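Local structure of FG41 Malonate Semialdehyde Decarboxylase (Coryneform bacterium, 4LHP) at residues A18-V23 against Q40-H45. The protein is a small trimeric enzyme of the tautomerase superfamily, built on a beta-alpha-beta fold of the kind found in the MIF clan. Sequence-based numbering, arbitrary orientation.
Sequences AIADAV and QILTAH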
ATOM      1  N   ALA A  18       0.539  -6.558 -20.172  1.00 25.86           N
ATOM      2  CA  ALA A  18       1.907  -6.648 -20.678  1.00 24.85           C
ATOM      3  C   ALA A  18       2.880  -5.941 -19.735  1.00 21.15           C
ATOM      4  O   ALA A  18       3.939  -6.476 -19.408  1.00 17.42           O
ATOM      5  CB  ALA A  18       1.996  -6.060 -22.076  1.00 27.23           C
ATOM      6  N   ILE A  19       2.520  -4.735 -19.304  1.00 23.42           N
ATOM      7  CA  ILE A  19       3.290  -4.034 -18.282  1.00 19.65           C
ATOM      8  C   ILE A  19       3.533  -4.971 -17.102  1.00 19.30           C
ATOM      9  O   ILE A  19       4.660  -5.113 -16.631  1.00 16.93           O
ATOM     10  CB  ILE A  19       2.558  -2.764 -17.784  1.00 24.23           C
ATOM     11  CG1 ILE A  19       2.556  -1.683 -18.868  1.00 24.03           C
ATOM     12  CG2 ILE A  19       3.217  -2.224 -16.520  1.00 22.46           C
ATOM     13  CD1 ILE A  19       1.685  -0.486 -18.539  1.00 26.50           C
ATOM     14  N   ALA A  20       2.468  -5.618 -16.640  1.00 17.48           N
ATOM     15  CA  ALA A  20       2.550  -6.512 -15.490  1.00 25.83           C
ATOM     16  C   ALA A  20       3.467  -7.697 -15.779  1.00 21.19           C
ATOM     17  O   ALA A  20       4.230  -8.128 -14.915  1.00 21.30           O
ATOM     18  CB  ALA A  20       1.160  -6.994 -15.101  1.00 18.02           C
ATOM     19  N   ASP A  21       3.391  -8.218 -17.000  1.00 23.14           N
ATOM     20  CA  ASP A  21       4.225  -9.344 -17.402  1.00 27.41           C
ATOM     21  C   ASP A  21       5.700  -8.958 -17.378  1.00 23.58           C
ATOM     22  O   ASP A  21       6.549  -9.735 -16.943  1.00 23.07           O
ATOM     23  CB  ASP A  21       3.843  -9.820 -18.804  1.00 17.50           C
ATOM     24  CG  ASP A  21       2.512 -10.544 -18.836  1.00 20.59           C
ATOM     25  OD1 ASP A  21       2.174 -11.231 -17.850  1.00 24.47           O
ATOM     26  OD2 ASP A  21       1.803 -10.433 -19.856  1.00 22.82           O
ATOM     27  N   ALA A  22       5.993  -7.750 -17.842  1.00 17.34           N
ATOM     28  CA  ALA A  22       7.369  -7.289 -17.957  1.00 19.14           C
ATOM     29  C   ALA A  22       7.994  -7.068 -16.585  1.00 22.14           C
ATOM     30  O   ALA A  22       9.171  -7.364 -16.375  1.00 24.79           O
ATOM     31  CB  ALA A  22       7.424  -6.012 -18.775  1.00 22.09           C
ATOM     32  N   VAL A  23       7.210  -6.541 -15.653  1.00 23.18           N
ATOM     33  CA  VAL A  23       7.717  -6.291 -14.312  1.00 16.83           C
ATOM     34  C   VAL A  23       8.023  -7.614 -13.620  1.00 16.66           C
ATOM     35  O   VAL A  23       9.075  -7.764 -13.001  1.00 24.28           O
ATOM     36  CB  VAL A  23       6.733  -5.458 -13.471  1.00 21.60           C
ATOM     37  CG1 VAL A  23       7.230  -5.332 -12.038  1.00 16.04           C
ATOM     38  CG2 VAL A  23       6.555  -4.079 -14.088  1.00 15.19           C
ATOM     39  N   GLN A  40       0.511  -9.706  -7.842  1.00 19.54           N
ATOM     40  CA  GLN A  40       0.384  -8.369  -8.396  1.00 17.92           C
ATOM     41  C   GLN A  40      -1.044  -7.865  -8.290  1.00 13.58           C
ATOM     42  O   GLN A  40      -1.994  -8.623  -8.475  1.00 20.13           O
ATOM     43  CB  GLN A  40       0.792  -8.377  -9.870  1.00 17.14           C
ATOM     44  CG  GLN A  40       2.211  -8.849 -10.128  1.00 16.57           C
ATOM     45  CD  GLN A  40       2.591  -8.748 -11.593  1.00 19.21           C
ATOM     46  OE1 GLN A  40       1.796  -9.075 -12.475  1.00 17.54           O
ATOM     47  NE2 GLN A  40       3.807  -8.287 -11.862  1.00 21.26           N
ATOM     48  N   ILE A  41      -1.186  -6.579  -7.995  1.00 11.71           N
ATOM     49  CA  ILE A  41      -2.487  -5.928  -8.024  1.00 19.74           C
ATOM     50  C   ILE A  41      -2.433  -4.755  -8.988  1.00 16.62           C
ATOM     51  O   ILE A  41      -1.654  -3.822  -8.800  1.00 13.29           O
ATOM     52  CB  ILE A  41      -2.907  -5.419  -6.637  1.00 20.61           C
ATOM     53  CG1 ILE A  41      -2.979  -6.585  -5.648  1.00 15.37           C
ATOM     54  CG2 ILE A  41      -4.254  -4.710  -6.722  1.00 17.13           C
ATOM     55  CD1 ILE A  41      -3.153  -6.159  -4.208  1.00 12.88           C
ATOM     56  N   LEU A  42      -3.259  -4.816 -10.027  1.00 16.49           N
ATOM     57  CA  LEU A  42      -3.316  -3.755 -11.022  1.00 23.78           C
ATOM     58  C   LEU A  42      -4.504  -2.843 -10.777  1.00 23.15           C
ATOM     59  O   LEU A  42      -5.653  -3.281 -10.795  1.00 25.25           O
ATOM     60  CB  LEU A  42      -3.410  -4.342 -12.429  1.00 26.13           C
ATOM     61  CG  LEU A  42      -2.069  -4.677 -13.077  1.00 28.41           C
ATOM     62  CD1 LEU A  42      -1.220  -5.503 -12.130  1.00 25.30           C
ATOM     63  CD2 LEU A  42      -2.287  -5.409 -14.389  1.00 30.79           C
ATOM     64  N   THR A  43      -4.215  -1.569 -10.547  1.00 19.72           N
ATOM     65  CA  THR A  43      -5.258  -0.571 -10.395  1.00 18.04           C
ATOM     66  C   THR A  43      -5.106   0.481 -11.483  1.00 26.00           C
ATOM     67  O   THR A  43      -4.129   1.230 -11.504  1.00 23.41           O
ATOM     68  CB  THR A  43      -5.192   0.118  -9.022  1.00 25.11           C
ATOM     69  OG1 THR A  43      -5.100  -0.868  -7.986  1.00 28.11           O
ATOM     70  CG2 THR A  43      -6.431   0.970  -8.800  1.00 24.51           C
ATOM     71  N   ALA A  44      -6.068   0.523 -12.396  1.00 27.47           N
ATOM     72  CA  ALA A  44      -6.073   1.527 -13.450  1.00 27.10           C
ATOM     73  C   ALA A  44      -6.873   2.740 -12.996  1.00 29.05           C
ATOM     74  O   ALA A  44      -8.020   2.615 -12.566  1.00 35.51           O
ATOM     75  CB  ALA A  44      -6.654   0.950 -14.727  1.00 28.22           C
ATOM     76  N   HIS A  45      -6.254   3.912 -13.090  1.00 23.93           N
ATOM     77  CA  HIS A  45      -6.869   5.144 -12.624  1.00 19.50           C
ATOM     78  C   HIS A  45      -7.130   6.099 -13.773  1.00 25.25           C
ATOM     79  O   HIS A  45      -6.479   6.032 -14.812  1.00 15.89           O
ATOM     80  CB  HIS A  45      -5.947   5.859 -11.636  1.00 23.35           C
ATOM     81  CG  HIS A  45      -5.612   5.055 -10.420  1.00 12.14           C
ATOM     82  ND1 HIS A  45      -6.092   5.368  -9.169  1.00 16.58           N
ATOM     83  CD2 HIS A  45      -4.833   3.959 -10.261  1.00 17.40           C
ATOM     84  CE1 HIS A  45      -5.629   4.497  -8.290  1.00 20.72           C
ATOM     85  NE2 HIS A  45      -4.862   3.632  -8.930  1.00 18.38           N
TER
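Q40 lays the amide of its side chain against A20, meeting both the methyl and the backbone carbonyl of that residue. Its NE2 donates to A20 O over 3.1 Å with a nearly straight N-H...O angle of 165°. The acceptor lies in the plane of the amide, whereas NE2 stands 26° off the carbonyl plane of A20. On the other branch, OE1 sits 3.4 Å from A20 CB and also accepts a hydrogen bond from R38 NE, so both ends of the amide are engaged and its rotation is probably fixed. The chain of Q40 reaches this far because it is extended beyond CG (chi2 -176°). V23 only borders the amide, its CB 4.4 Å from Q40 NE2.

L42, two residues further along the same strand, adds the apolar half: its CD2 rests 3.9 Å from A20 CB, with CD1 close behind at 4.1 Å. The A20 methyl is thereby shared between an amide and an isobutyl group.

Here helix 13-31 packs on strand 39-45 within the beta-alpha-beta unit begun by strand 2-8, the helix segment and the strand segment running roughly antiparallel. Q40 also pairs in an antiparallel ladder with a strand of the second subunit, so the contact stands where the sheet continues across the trimer interface. The burial of a glutamine at this point is probably made tolerable by partners for both ends of its amide: A20 O takes one N-H, and R38 NE supplies a donor to OE1.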